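Local coordinates for protein PrgZ (Enterococcus faecalis, PDB 4FAJ) that binds a peptide pheromone as an extracellular, membrane-anchored receptor of the bacterial solute-binding protein 5 family and probably serves peptide uptake, at residues A[317-322]-A[477-482]; A[354-359]-A[529-534]. One frame throughout, in Å; residues are numbered along the deposited sequence.

Overall arrangement
Contacts 1 and 2 lie with their centres 15 Å apart and meet through one mixed sheet, in which strand 311-324 (contact 1) runs antiparallel beside strand 528-539 (contact 2). Along the chain the segments alternate: 317-322, 354-359, 477-482, then 529-534. The joint is made at M320, whose N lies 2.9 Å from the O of F531 and whose O lies 2.9 Å from the N of I530, both probable hydrogen bonds. Contact 1 brings helix 477-480 against this sheet, while contact 2 brings the end of helix 348-356. Residues of both contacts reach the bound peptide, so the shared strands form part of the peptide-binding site.

Contact 1 (A[317-322]-A[477-482]); sequences ANTMFL and ISFLAN
F479 reaches out from helix 477-480 and lays the rim of its ring against the carbonyl O of A317 and the side chains of T319 and F321 on strand 311-324. The backbones stay well apart, with the CA atoms of T319 and F479 9.0 Å from each other, and the phenyl group bridges the gap. The bond from CA to CB already points toward the strand, and CG, anti to the carbonyl carbon (chi1 -82°), continues the ring that way. At the far end CZ comes to 3.5 Å from the carbonyl O of A317, and that oxygen lies in the ring plane at the edge. An oxygen so placed faces ring hydrogens instead of the pi cloud, probably a mildly favourable electrostatic contact. One flank, at CE2, runs past T319, with OG1 at 3.7 Å in an oblique position. That hydroxyl is engaged by the carbonyl of V366. Farther back along the same flank, CD2 of F479 approaches CZ of F321 at 4.1 Å. Each atom sits near the plane of the other ring, so rim meets rim, and no stack forms. F321 is also packed within its own strand: CG2 of T319, anti to the backbone N, rests 3.5 Å above one ring face, offset toward the rim. W469 on the neighbouring strand 464-470 adds an edge-to-face partner for F479 and touches F321. No hydrogen bond spans the two segments; van der Waals contacts of one buried ring join them. T319 and F321 point toward the helix, whereas N318 and M320 point away, and N318 ND2 hydrogen-bonds a polar side chain of the bound peptide. A sheet strand packed on a helix by one face and turned to the ligand by the other thus forms part of this solute-binding protein's peptide site.

Contact 2 (A[354-359]-A[529-534]); sequences KLLDNG and PIFQVG. With ZN (zinc ion), chain G.
Strand 528-539 carries a classic beta bulge, I530 and F531 both facing M320, and F531 meets L356 at the end of helix 348-356. The leucine methyl CD1 stands over one face of the ring, 3.6 Å from the centroid of F531 and 18° off the ring normal, which meets the geometry of a CH-pi contact. Its slight offset puts it nearest CE2 and CD2. CG of F531 lies between its backbone N and carbonyl carbon (chi1 66°), on a bond that already points toward the helix. F531 meets an aromatic side chain of the bound peptide edge-to-face, and L356 packs on an aromatic side chain of the peptide. Beyond this pair along the chain, the backbone leaves the helix at D357, with positive phi, and closes on the strand until the CA atoms of G359 and G534 are 5.0 Å apart. N358 ND2 is 3.7 Å from the O of G534; a water beside both lies 2.6 Å from that O, and its link to ND2 is weak. N358 OD1 is engaged by S360 OG, which also takes the N-H of G534. At the same turn, OD1 of D357 binds a zinc ion at 2.2 Å and is hydrogen-bonded by NZ of K306. Together the helix end, the turn after it and the bulged strand form part of the peptide-binding site of this solute-binding protein.

Contact 1 (A[317-322]-A[477-482])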
ATOM      1  N   ALA A 317      -0.896   7.397  -6.394  1.00 13.55           N
ATOM      2  CA  ALA A 317      -2.081   7.532  -5.522  1.00 13.00           C
ATOM      3  C   ALA A 317      -1.697   7.139  -4.095  1.00 12.44           C
ATOM      4  O   ALA A 317      -2.186   6.148  -3.536  1.00 11.77           O
ATOM      5  CB  ALA A 317      -3.246   6.664  -6.046  1.00 12.14           C
ATOM      6  N   ASN A 318      -0.824   7.948  -3.500  1.00 11.70           N
ATOM      7  CA  ASN A 318      -0.080   7.558  -2.308  1.00 11.55           C
ATOM      8  C   ASN A 318       0.107   8.808  -1.444  1.00 11.69           C
ATOM      9  O   ASN A 318       0.750   9.754  -1.867  1.00 12.27           O
ATOM     10  CB  ASN A 318       1.241   6.937  -2.796  1.00 11.11           C
ATOM     11  CG  ASN A 318       2.216   6.508  -1.688  1.00 11.99           C
ATOM     12  OD1 ASN A 318       3.373   6.183  -2.009  1.00 11.90           O
ATOM     13  ND2 ASN A 318       1.777   6.458  -0.421  1.00 11.21           N
ATOM     14  N   THR A 319      -0.504   8.814  -0.258  1.00 11.85           N
ATOM     15  CA  THR A 319      -0.373   9.916   0.683  1.00 11.90           C
ATOM     16  C   THR A 319       0.547   9.478   1.833  1.00 12.40           C
ATOM     17  O   THR A 319       0.346   8.408   2.414  1.00 12.55           O
ATOM     18  CB  THR A 319      -1.745  10.318   1.255  1.00 12.00           C
ATOM     19  OG1 THR A 319      -2.604  10.764   0.186  1.00 11.10           O
ATOM     20  CG2 THR A 319      -1.600  11.443   2.311  1.00 10.61           C
ATOM     21  N   MET A 320       1.543  10.298   2.151  1.00 13.43           N
ATOM     22  CA  MET A 320       2.341  10.096   3.371  1.00 14.18           C
ATOM     23  C   MET A 320       1.725  10.921   4.516  1.00 14.87           C
ATOM     24  O   MET A 320       1.402  12.105   4.343  1.00 14.35           O
ATOM     25  CB  MET A 320       3.809  10.491   3.154  1.00 14.52           C
ATOM     26  CG  MET A 320       4.591   9.566   2.244  1.00 16.37           C
ATOM     27  SD  MET A 320       4.718   7.852   2.827  1.00 17.34           S
ATOM     28  CE  MET A 320       5.480   8.064   4.441  1.00 17.93           C
ATOM     29  N   PHE A 321       1.553  10.270   5.672  1.00 15.07           N
ATOM     30  CA  PHE A 321       0.905  10.858   6.848  1.00 15.99           C
ATOM     31  C   PHE A 321       1.871  10.990   8.021  1.00 16.12           C
ATOM     32  O   PHE A 321       2.899  10.311   8.063  1.00 15.14           O
ATOM     33  CB  PHE A 321      -0.221   9.955   7.361  1.00 16.41           C
ATOM     34  CG  PHE A 321      -1.288   9.634   6.360  1.00 17.37           C
ATOM     35  CD1 PHE A 321      -2.268  10.563   6.044  1.00 20.24           C
ATOM     36  CD2 PHE A 321      -1.375   8.363   5.809  1.00 19.99           C
ATOM     37  CE1 PHE A 321      -3.283  10.252   5.150  1.00 20.85           C
ATOM     38  CE2 PHE A 321      -2.394   8.042   4.904  1.00 20.66           C
ATOM     39  CZ  PHE A 321      -3.338   8.987   4.572  1.00 20.67           C
ATOM     40  N   LEU A 322       1.511  11.856   8.977  1.00 16.63           N
ATOM     41  CA  LEU A 322       1.886  11.671  10.376  1.00 17.34           C
ATOM     42  C   LEU A 322       0.705  10.986  11.040  1.00 17.61           C
ATOM     43  O   LEU A 322      -0.370  11.596  11.225  1.00 16.93           O
ATOM     44  CB  LEU A 322       2.178  12.996  11.094  1.00 18.03           C
ATOM     45  CG  LEU A 322       3.536  13.638  10.870  1.00 18.79           C
ATOM     46  CD1 LEU A 322       3.666  14.889  11.706  1.00 19.94           C
ATOM     47  CD2 LEU A 322       4.661  12.690  11.207  1.00 19.82           C
ATOM     48  N   ILE A 477     -12.620   5.038  -0.885  1.00 13.67           N
ATOM     49  CA  ILE A 477     -12.758   4.122   0.252  1.00 14.15           C
ATOM     50  C   ILE A 477     -11.477   3.300   0.521  1.00 14.03           C
ATOM     51  O   ILE A 477     -11.269   2.868   1.640  1.00 14.33           O
ATOM     52  CB  ILE A 477     -14.000   3.183   0.095  1.00 14.10           C
ATOM     53  CG1 ILE A 477     -14.420   2.520   1.412  1.00 16.57           C
ATOM     54  CG2 ILE A 477     -13.720   2.075  -0.915  1.00 13.76           C
ATOM     55  CD1 ILE A 477     -14.632   3.439   2.599  1.00 18.26           C
ATOM     56  N   SER A 478     -10.605   3.114  -0.469  1.00 14.39           N
ATOM     57  CA  SER A 478      -9.327   2.415  -0.205  1.00 14.62           C
ATOM     58  C   SER A 478      -8.556   3.146   0.912  1.00 14.72           C
ATOM     59  O   SER A 478      -8.018   2.507   1.823  1.00 14.27           O
ATOM     60  CB  SER A 478      -8.479   2.272  -1.473  1.00 15.18           C
ATOM     61  OG  SER A 478      -7.251   1.607  -1.183  1.00 16.37           O
ATOM     62  N   PHE A 479      -8.565   4.484   0.875  1.00 13.98           N
ATOM     63  CA  PHE A 479      -7.974   5.282   1.953  1.00 13.55           C
ATOM     64  C   PHE A 479      -8.832   5.394   3.209  1.00 13.56           C
ATOM     65  O   PHE A 479      -8.341   5.194   4.330  1.00 13.59           O
ATOM     66  CB  PHE A 479      -7.685   6.698   1.462  1.00 14.20           C
ATOM     67  CG  PHE A 479      -6.403   6.817   0.702  1.00 13.56           C
ATOM     68  CD1 PHE A 479      -6.357   6.486  -0.632  1.00 13.77           C
ATOM     69  CD2 PHE A 479      -5.240   7.251   1.334  1.00 13.87           C
ATOM     70  CE1 PHE A 479      -5.177   6.581  -1.346  1.00 12.16           C
ATOM     71  CE2 PHE A 479      -4.045   7.361   0.611  1.00 12.14           C
ATOM     72  CZ  PHE A 479      -4.025   7.012  -0.711  1.00 12.97           C
ATOM     73  N   LEU A 480     -10.104   5.748   3.023  1.00 12.78           N
ATOM     74  CA  LEU A 480     -10.964   6.144   4.140  1.00 13.27           C
ATOM     75  C   LEU A 480     -11.308   4.974   5.070  1.00 13.66           C
ATOM     76  O   LEU A 480     -11.448   5.164   6.289  1.00 14.13           O
ATOM     77  CB  LEU A 480     -12.216   6.895   3.632  1.00 13.23           C
ATOM     78  CG  LEU A 480     -11.951   8.160   2.793  1.00 13.14           C
ATOM     79  CD1 LEU A 480     -13.245   8.740   2.165  1.00 14.17           C
ATOM     80  CD2 LEU A 480     -11.240   9.255   3.624  1.00 15.86           C
ATOM     81  N   ALA A 481     -11.377   3.758   4.523  1.00 13.92           N
ATOM     82  CA  ALA A 481     -11.600   2.555   5.348  1.00 14.78           C
ATOM     83  C   ALA A 481     -10.530   2.351   6.430  1.00 15.33           C
ATOM     84  O   ALA A 481     -10.813   1.765   7.474  1.00 15.85           O
ATOM     85  CB  ALA A 481     -11.689   1.303   4.460  1.00 15.02           C
ATOM     86  N   ASN A 482      -9.317   2.860   6.207  1.00 15.46           N
ATOM     87  CA  ASN A 482      -8.224   2.699   7.176  1.00 15.73           C
ATOM     88  C   ASN A 482      -8.414   3.446   8.489  1.00 16.30           C
ATOM     89  O   ASN A 482      -7.704   3.176   9.448  1.00 16.40           O
ATOM     90  CB  ASN A 482      -6.890   3.128   6.562  1.00 16.36           C
ATOM     91  CG  ASN A 482      -6.506   2.286   5.371  1.00 17.03           C
ATOM     92  OD1 ASN A 482      -6.930   1.143   5.240  1.00 19.20           O
ATOM     93  ND2 ASN A 482      -5.727   2.863   4.478  1.00 21.49           N
TER

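Contact 2 (A[354-359]-A[529-534])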
ATOM      1  N   LYS A 354      11.678  21.740  -1.825  1.00 26.93           N
ATOM      2  CA  LYS A 354      13.086  21.783  -1.445  1.00 28.10           C
ATOM      3  C   LYS A 354      13.604  20.401  -1.113  1.00 27.62           C
ATOM      4  O   LYS A 354      14.595  19.960  -1.683  1.00 28.67           O
ATOM      5  CB  LYS A 354      13.279  22.718  -0.247  1.00 28.86           C
ATOM      6  CG  LYS A 354      12.643  24.080  -0.430  1.00 31.10           C
ATOM      7  CD  LYS A 354      12.649  24.897   0.859  1.00 34.60           C
ATOM      8  CE  LYS A 354      11.857  26.202   0.690  1.00 36.72           C
ATOM      9  NZ  LYS A 354      11.550  26.880   1.993  1.00 37.91           N
ATOM     10  N   LEU A 355      12.913  19.704  -0.224  1.00 26.79           N
ATOM     11  CA  LEU A 355      13.363  18.396   0.234  1.00 26.74           C
ATOM     12  C   LEU A 355      13.168  17.296  -0.809  1.00 25.91           C
ATOM     13  O   LEU A 355      14.101  16.561  -1.104  1.00 26.36           O
ATOM     14  CB  LEU A 355      12.670  18.029   1.547  1.00 26.94           C
ATOM     15  CG  LEU A 355      13.211  16.811   2.295  1.00 27.44           C
ATOM     16  CD1 LEU A 355      12.804  16.881   3.754  1.00 29.42           C
ATOM     17  CD2 LEU A 355      12.732  15.521   1.670  1.00 27.30           C
ATOM     18  N   LEU A 356      11.969  17.190  -1.377  1.00 24.78           N
ATOM     19  CA  LEU A 356      11.682  16.128  -2.336  1.00 23.98           C
ATOM     20  C   LEU A 356      12.063  16.512  -3.755  1.00 23.52           C
ATOM     21  O   LEU A 356      12.820  15.794  -4.399  1.00 22.88           O
ATOM     22  CB  LEU A 356      10.212  15.741  -2.285  1.00 23.77           C
ATOM     23  CG  LEU A 356       9.778  15.224  -0.919  1.00 24.22           C
ATOM     24  CD1 LEU A 356       8.289  14.984  -0.937  1.00 23.08           C
ATOM     25  CD2 LEU A 356      10.546  13.974  -0.539  1.00 24.69           C
ATOM     26  N   ASP A 357      11.497  17.616  -4.241  1.00 23.57           N
ATOM     27  CA  ASP A 357      11.895  18.242  -5.502  1.00 24.11           C
ATOM     28  C   ASP A 357      11.898  17.265  -6.690  1.00 23.52           C
ATOM     29  O   ASP A 357      12.795  17.290  -7.533  1.00 23.83           O
ATOM     30  CB  ASP A 357      13.283  18.878  -5.335  1.00 25.13           C
ATOM     31  CG  ASP A 357      13.583  19.918  -6.389  1.00 27.78           C
ATOM     32  OD1 ASP A 357      12.671  20.266  -7.172  1.00 31.22           O
ATOM     33  OD2 ASP A 357      14.740  20.391  -6.425  1.00 31.91           O
ATOM     34  N   ASN A 358      10.879  16.421  -6.762  1.00 22.31           N
ATOM     35  CA  ASN A 358      10.881  15.312  -7.708  1.00 21.54           C
ATOM     36  C   ASN A 358       9.494  14.945  -8.227  1.00 20.31           C
ATOM     37  O   ASN A 358       9.251  13.793  -8.565  1.00 19.75           O
ATOM     38  CB  ASN A 358      11.490  14.090  -7.016  1.00 21.29           C
ATOM     39  CG  ASN A 358      10.648  13.594  -5.857  1.00 21.36           C
ATOM     40  OD1 ASN A 358       9.620  14.193  -5.515  1.00 21.59           O
ATOM     41  ND2 ASN A 358      11.083  12.500  -5.236  1.00 17.72           N
ATOM     42  N   GLY A 359       8.582  15.914  -8.266  1.00 19.84           N
ATOM     43  CA  GLY A 359       7.245  15.676  -8.778  1.00 19.25           C
ATOM     44  C   GLY A 359       6.241  15.255  -7.720  1.00 18.44           C
ATOM     45  O   GLY A 359       5.065  15.080  -8.021  1.00 18.74           O
ATOM     46  N   PRO A 529      -2.297  14.598   6.852  1.00 14.62           N
ATOM     47  CA  PRO A 529      -1.735  14.357   5.514  1.00 14.39           C
ATOM     48  C   PRO A 529      -0.646  15.368   5.186  1.00 14.72           C
ATOM     49  O   PRO A 529      -0.808  16.581   5.428  1.00 14.25           O
ATOM     50  CB  PRO A 529      -2.942  14.492   4.573  1.00 14.87           C
ATOM     51  CG  PRO A 529      -4.030  15.081   5.349  1.00 14.71           C
ATOM     52  CD  PRO A 529      -3.616  15.249   6.785  1.00 14.95           C
ATOM     53  N   ILE A 530       0.464  14.864   4.657  1.00 14.08           N
ATOM     54  CA  ILE A 530       1.637  15.682   4.432  1.00 14.58           C
ATOM     55  C   ILE A 530       1.816  15.927   2.948  1.00 14.00           C
ATOM     56  O   ILE A 530       1.634  17.046   2.490  1.00 14.01           O
ATOM     57  CB  ILE A 530       2.919  15.051   5.017  1.00 14.38           C
ATOM     58  CG1 ILE A 530       2.710  14.655   6.486  1.00 16.23           C
ATOM     59  CG2 ILE A 530       4.078  16.064   4.928  1.00 16.10           C
ATOM     60  CD1 ILE A 530       3.831  13.759   7.034  1.00 17.80           C
ATOM     61  N   PHE A 531       2.180  14.884   2.203  1.00 13.97           N
ATOM     62  CA  PHE A 531       2.383  15.019   0.764  1.00 13.89           C
ATOM     63  C   PHE A 531       1.961  13.777  -0.017  1.00 13.72           C
ATOM     64  O   PHE A 531       1.834  12.690   0.536  1.00 13.33           O
ATOM     65  CB  PHE A 531       3.828  15.385   0.450  1.00 14.96           C
ATOM     66  CG  PHE A 531       4.829  14.320   0.789  1.00 14.80           C
ATOM     67  CD1 PHE A 531       5.401  14.272   2.043  1.00 16.99           C
ATOM     68  CD2 PHE A 531       5.242  13.391  -0.169  1.00 17.07           C
ATOM     69  CE1 PHE A 531       6.349  13.295   2.372  1.00 16.71           C
ATOM     70  CE2 PHE A 531       6.196  12.418   0.146  1.00 16.96           C
ATOM     71  CZ  PHE A 531       6.742  12.368   1.421  1.00 16.50           C
ATOM     72  N   GLN A 532       1.715  13.989  -1.309  1.00 13.55           N
ATOM     73  CA  GLN A 532       1.395  12.941  -2.260  1.00 12.63           C
ATOM     74  C   GLN A 532       2.679  12.622  -3.006  1.00 13.58           C
ATOM     75  O   GLN A 532       3.344  13.518  -3.556  1.00 13.15           O
ATOM     76  CB  GLN A 532       0.301  13.401  -3.228  1.00 11.98           C
ATOM     77  CG  GLN A 532      -0.055  12.364  -4.296  1.00 10.88           C
ATOM     78  CD  GLN A 532      -1.240  12.732  -5.157  1.00 11.09           C
ATOM     79  OE1 GLN A 532      -1.893  13.755  -4.941  1.00 14.08           O
ATOM     80  NE2 GLN A 532      -1.540  11.873  -6.150  1.00 10.40           N
ATOM     81  N   VAL A 533       2.998  11.331  -3.027  1.00 13.80           N
ATOM     82  CA  VAL A 533       4.276  10.828  -3.486  1.00 13.86           C
ATOM     83  C   VAL A 533       4.378  10.832  -5.005  1.00 14.37           C
ATOM     84  O   VAL A 533       3.526  10.259  -5.695  1.00 13.97           O
ATOM     85  CB  VAL A 533       4.503   9.376  -2.999  1.00 13.81           C
ATOM     86  CG1 VAL A 533       5.787   8.784  -3.589  1.00 13.70           C
ATOM     87  CG2 VAL A 533       4.532   9.310  -1.473  1.00 13.78           C
ATOM     88  N   GLY A 534       5.427  11.478  -5.501  1.00 14.50           N
ATOM     89  CA  GLY A 534       5.899  11.299  -6.870  1.00 15.38           C
ATOM     90  C   GLY A 534       7.141  10.415  -6.867  1.00 16.43           C
ATOM     91  O   GLY A 534       8.031  10.611  -6.040  1.00 16.58           O
TER
HETATM   92 ZN    ZN G 605      12.846  22.140  -8.291  1.00 93.30          ZN
HETATM   93  O   HOH W   1       9.945  10.189  -4.296  1.00 26.16           O